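Local coordinates for protein putative tryptophan halogenase (Xanthomonas campestris pv. campestris, PDB 6Y1W) that is a flavin-dependent halogenase, probably using FAD to halogenate an aromatic substrate, as its tryptophan halogenase relatives do, at residues 61-66 with 87-92; 78-83 with 163-168. All blocks are in the same frame, centred on the assembly; numbering follows the deposited sequence.

Interaction 1: 61-66 with 87-92. With BUD ((2S,3S)-butane-2,3-diol), chain H.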
# COMPACT_ATOMS: atom_id res chain seq x y z
N ALA A 61 -18.22 -14.66 12.48
CA ALA A 61 -18.01 -14.32 11.08
C ALA A 61 -16.55 -13.88 10.83
O ALA A 61 -15.82 -13.51 11.74
CB ALA A 61 -18.98 -13.20 10.66
N THR A 62 -16.13 -14.00 9.57
CA THR A 62 -14.73 -13.79 9.19
C THR A 62 -14.71 -12.92 7.93
O THR A 62 -15.75 -12.48 7.40
CB THR A 62 -13.98 -15.12 8.91
OG1 THR A 62 -14.69 -15.87 7.92
CG2 THR A 62 -13.88 -16.00 10.16
N ILE A 63 -13.51 -12.61 7.47
CA ILE A 63 -13.33 -11.82 6.25
C ILE A 63 -12.34 -12.50 5.31
O ILE A 63 -11.71 -13.51 5.70
CB ILE A 63 -12.94 -10.36 6.60
CG1 ILE A 63 -11.74 -10.31 7.53
CG2 ILE A 63 -14.14 -9.64 7.28
CD1 ILE A 63 -11.31 -8.83 7.79
N PRO A 64 -12.19 -12.02 4.07
CA PRO A 64 -11.51 -12.86 3.06
C PRO A 64 -10.05 -13.13 3.33
O PRO A 64 -9.49 -14.05 2.71
CB PRO A 64 -11.69 -12.05 1.77
CG PRO A 64 -13.05 -11.36 1.97
CD PRO A 64 -13.01 -10.96 3.42
N SER A 65 -9.39 -12.36 4.19
CA SER A 65 -8.01 -12.70 4.52
C SER A 65 -7.88 -14.13 5.06
O SER A 65 -6.79 -14.72 4.94
CB SER A 65 -7.46 -11.68 5.52
OG SER A 65 -8.25 -11.68 6.71
N LEU A 66 -8.93 -14.70 5.67
CA LEU A 66 -8.77 -16.05 6.19
C LEU A 66 -8.64 -17.05 5.05
O LEU A 66 -8.03 -18.11 5.23
CB LEU A 66 -9.94 -16.47 7.09
CG LEU A 66 -9.68 -17.71 7.96
CD1 LEU A 66 -8.61 -17.45 9.02
CD2 LEU A 66 -10.95 -18.16 8.67
N THR A 87 -20.45 -21.87 6.88
CA THR A 87 -21.17 -21.45 5.68
C THR A 87 -20.41 -20.32 5.01
O THR A 87 -19.43 -19.79 5.55
CB THR A 87 -22.62 -20.99 6.00
OG1 THR A 87 -22.57 -19.80 6.81
CG2 THR A 87 -23.43 -22.10 6.79
N PHE A 88 -20.86 -19.93 3.83
CA PHE A 88 -20.20 -18.83 3.13
C PHE A 88 -20.79 -17.48 3.51
O PHE A 88 -21.98 -17.35 3.84
CB PHE A 88 -20.29 -19.04 1.61
CG PHE A 88 -19.48 -20.21 1.13
CD1 PHE A 88 -18.09 -20.09 0.96
CD2 PHE A 88 -20.08 -21.44 0.89
CE1 PHE A 88 -17.31 -21.18 0.55
CE2 PHE A 88 -19.29 -22.53 0.48
CZ PHE A 88 -17.92 -22.40 0.32
N LYS A 89 -19.93 -16.45 3.42
CA LYS A 89 -20.32 -15.08 3.73
C LYS A 89 -19.87 -14.18 2.60
O LYS A 89 -18.71 -14.24 2.22
CB LYS A 89 -19.64 -14.63 5.04
CG LYS A 89 -19.89 -13.15 5.36
CD LYS A 89 -19.07 -12.73 6.57
CE LYS A 89 -19.16 -11.19 6.75
NZ LYS A 89 -18.02 -10.71 7.66
N VAL A 90 -20.79 -13.35 2.08
CA VAL A 90 -20.42 -12.37 1.05
C VAL A 90 -20.61 -10.93 1.52
O VAL A 90 -20.32 -10.01 0.74
CB VAL A 90 -21.18 -12.61 -0.27
CG1 VAL A 90 -20.82 -13.96 -0.85
CG2 VAL A 90 -22.71 -12.51 -0.03
N GLY A 91 -21.08 -10.70 2.74
CA GLY A 91 -21.28 -9.33 3.18
C GLY A 91 -21.99 -9.28 4.52
O GLY A 91 -22.27 -10.32 5.14
N ILE A 92 -22.29 -8.05 4.95
CA ILE A 92 -22.98 -7.75 6.20
C ILE A 92 -24.19 -6.88 5.87
O ILE A 92 -24.03 -5.84 5.20
CB ILE A 92 -22.09 -7.00 7.20
CG1 ILE A 92 -20.84 -7.84 7.52
CG2 ILE A 92 -22.82 -6.71 8.50
CD1 ILE A 92 -19.83 -7.16 8.47
C1 BUD H . -12.95 -7.14 4.52
O1 BUD H . -14.48 -5.33 4.49
C2 BUD H . -13.13 -5.64 4.25
O2 BUD H . -12.82 -3.94 2.51
C3 BUD H . -12.76 -5.33 2.80
C4 BUD H . -11.34 -5.84 2.53
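The predicted active-site lysine of this flavin-dependent halogenase, Lys89, reaches across to the loop that leads from strand 59-61 into helix 65-73. Lys89 leaves its strand with CG anti to the backbone N (chi1 175°) and stays extended to the end, which carries NZ the whole way to the loop backbone. There Lys89 NZ donates a hydrogen bond to Thr62 O at 2.9 Å. NZ comes in at a C=O...N angle of 146°, tilted 31° from the carbonyl plane. Two apolar groups border Lys89 NZ: Ala61 CB lies 4.0 Å from Lys89 NZ and 4.1 Å from Lys89 CD, while the Ile63 side chain lies beside that of Lys89 and points the same way, its CG2 4.0 Å from Lys89 NZ. Ile63 reaches the bound butanediol too, its CB 3.8 Å from BUD C1, and Pro64 CD adds a further apolar contact to that methyl. Ser348 OG is a second hydrogen-bond partner of Lys89 NZ. In tryptophan halogenases a lysine of this kind is thought to deliver the halogenating species to the substrate. Here a main-chain carbonyl and a serine hydroxyl together fix where the buried lysine nitrogen sits, beside a pocket wall able to hold a small diol.

Interaction 2: 78-83 with 163-168; sequences AQFMAA and YHLDAG
Phe80 of helix 77-83 drives its ring edge into the face of Tyr163 on strand 162-166, a T-shaped pair with centroids 5.0 Å apart and planes at 79°. Phe80 CE2 is the leading bump: it stands 3.5 Å above the Tyr163 plane, over the ring centre, and touches Tyr163 CE2 at 3.7 Å. Phe80 CZ comes to 3.8 Å from Leu165 CD2, which lies at the Phe80 edge close to its plane. The phenylalanine edge therefore fits a notch between the tyrosine face and the leucine methyl, two residues apart on one side of the strand. Met81 fills the corner formed by Tyr163 and Phe88 of strand 87-89. Its extended chi2 carries SD to 3.7 Å from Tyr163 CE1, an oblique Met-aromatic contact, and the bend at chi3 (72°) sets Met81 CE 3.9 Å from Tyr163 CD1. Helix and strand segments cross at 52°, their axes approaching to 8.8 Å, and the contact seats helix 77-83 on the middle strand of a three-stranded antiparallel sheet. Tyr170 and Phe173 of helix 167-180 add to the packing around Phe80. The chemistry is that of a buried hydrophobic seam: aromatic C-H against pi cloud, a polarisable sulfur beside the ring, and a tyrosine hydroxyl hydrogen-bonded to the carboxylate of Glu77, in the first turn of the same helix.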
# COMPACT_ATOMS: atom_id res chain seq x y z
N ALA A 78 -12.78 -27.12 1.78
CA ALA A 78 -13.97 -27.92 2.05
C ALA A 78 -13.82 -28.73 3.35
O ALA A 78 -14.79 -28.87 4.10
CB ALA A 78 -14.28 -28.83 0.85
N GLN A 79 -12.62 -29.25 3.64
CA GLN A 79 -12.41 -30.02 4.87
C GLN A 79 -12.56 -29.13 6.10
O GLN A 79 -13.25 -29.48 7.07
CB GLN A 79 -11.03 -30.67 4.81
CG GLN A 79 -10.51 -31.36 6.02
CD GLN A 79 -9.01 -31.62 5.86
OE1 GLN A 79 -8.22 -31.38 6.77
NE2 GLN A 79 -8.61 -32.06 4.67
N PHE A 80 -11.94 -27.94 6.05
CA PHE A 80 -12.07 -26.97 7.13
C PHE A 80 -13.53 -26.59 7.35
O PHE A 80 -13.99 -26.53 8.49
CB PHE A 80 -11.20 -25.74 6.78
CG PHE A 80 -11.82 -24.43 7.19
CD1 PHE A 80 -11.95 -24.12 8.56
CD2 PHE A 80 -12.27 -23.54 6.23
CE1 PHE A 80 -12.54 -22.92 8.95
CE2 PHE A 80 -12.87 -22.33 6.63
CZ PHE A 80 -13.02 -22.04 7.96
N MET A 81 -14.29 -26.31 6.27
CA MET A 81 -15.68 -25.86 6.43
C MET A 81 -16.56 -26.96 7.01
O MET A 81 -17.39 -26.72 7.91
CB MET A 81 -16.22 -25.38 5.09
CG MET A 81 -15.60 -24.05 4.64
SD MET A 81 -16.41 -23.38 3.18
CE MET A 81 -18.01 -22.82 3.87
N ALA A 82 -16.41 -28.19 6.51
CA ALA A 82 -17.21 -29.28 7.04
C ALA A 82 -16.89 -29.53 8.51
O ALA A 82 -17.78 -29.85 9.30
CB ALA A 82 -16.94 -30.56 6.25
N ALA A 83 -15.63 -29.34 8.90
CA ALA A 83 -15.22 -29.57 10.28
C ALA A 83 -15.65 -28.47 11.23
O ALA A 83 -15.67 -28.71 12.44
CB ALA A 83 -13.69 -29.69 10.36
N TYR A 163 -16.28 -16.65 5.57
CA TYR A 163 -17.00 -17.75 6.21
C TYR A 163 -17.73 -17.30 7.47
O TYR A 163 -17.31 -16.37 8.17
CB TYR A 163 -16.05 -18.87 6.66
CG TYR A 163 -15.00 -19.23 5.62
CD1 TYR A 163 -15.35 -19.99 4.52
CD2 TYR A 163 -13.69 -18.81 5.78
CE1 TYR A 163 -14.39 -20.33 3.56
CE2 TYR A 163 -12.71 -19.13 4.82
CZ TYR A 163 -13.07 -19.92 3.74
OH TYR A 163 -12.06 -20.21 2.84
N HIS A 164 -18.80 -18.02 7.79
CA HIS A 164 -19.33 -18.07 9.13
C HIS A 164 -18.89 -19.41 9.70
O HIS A 164 -19.07 -20.43 9.04
CB HIS A 164 -20.87 -18.00 9.09
CG HIS A 164 -21.40 -16.79 8.38
ND1 HIS A 164 -22.05 -16.87 7.15
CD2 HIS A 164 -21.35 -15.46 8.68
CE1 HIS A 164 -22.42 -15.66 6.77
NE2 HIS A 164 -21.99 -14.79 7.67
N LEU A 165 -18.32 -19.42 10.92
CA LEU A 165 -17.77 -20.68 11.40
C LEU A 165 -18.01 -20.84 12.90
O LEU A 165 -18.31 -19.89 13.62
CB LEU A 165 -16.26 -20.82 11.09
CG LEU A 165 -15.34 -19.69 11.57
CD1 LEU A 165 -15.07 -19.79 13.07
CD2 LEU A 165 -14.00 -19.69 10.81
N ASP A 166 -17.90 -22.09 13.35
CA ASP A 166 -17.91 -22.37 14.80
C ASP A 166 -16.48 -22.21 15.28
O ASP A 166 -15.59 -22.95 14.86
CB ASP A 166 -18.43 -23.79 15.07
CG ASP A 166 -18.53 -24.08 16.57
OD1 ASP A 166 -17.50 -24.02 17.27
OD2 ASP A 166 -19.65 -24.37 17.09
N ALA A 167 -16.23 -21.19 16.13
CA ALA A 167 -14.85 -20.89 16.53
C ALA A 167 -14.23 -21.98 17.39
O ALA A 167 -13.02 -22.23 17.29
CB ALA A 167 -14.79 -19.56 17.29
N GLY A 168 -15.03 -22.64 18.23
CA GLY A 168 -14.47 -23.70 19.05
C GLY A 168 -14.06 -24.88 18.21
O GLY A 168 -13.01 -25.47 18.44

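Overall arrangement
From the N terminus the chain runs through strand 59-61 and the loop after it, the first half of interaction 1, then helices 65-73 and 77-83, the latter holding the first half of interaction 2. Strand 87-89 follows, and Lys89 closes the first loop back on 61-66. Much later strand 162-166 returns to close interaction 2, so the two contacts cross rather than nest. That strand lies between 59-61 and 87-89 in their sheet and joins the contacts directly: Thr62 OG1 is hydrogen-bonded to Tyr163 O, and Thr87 pairs with His164 through the backbone. Interaction 1 ties strand 87-89 to the loop before helix 65-73, and interaction 2 ties helix 77-83 to the same sheet.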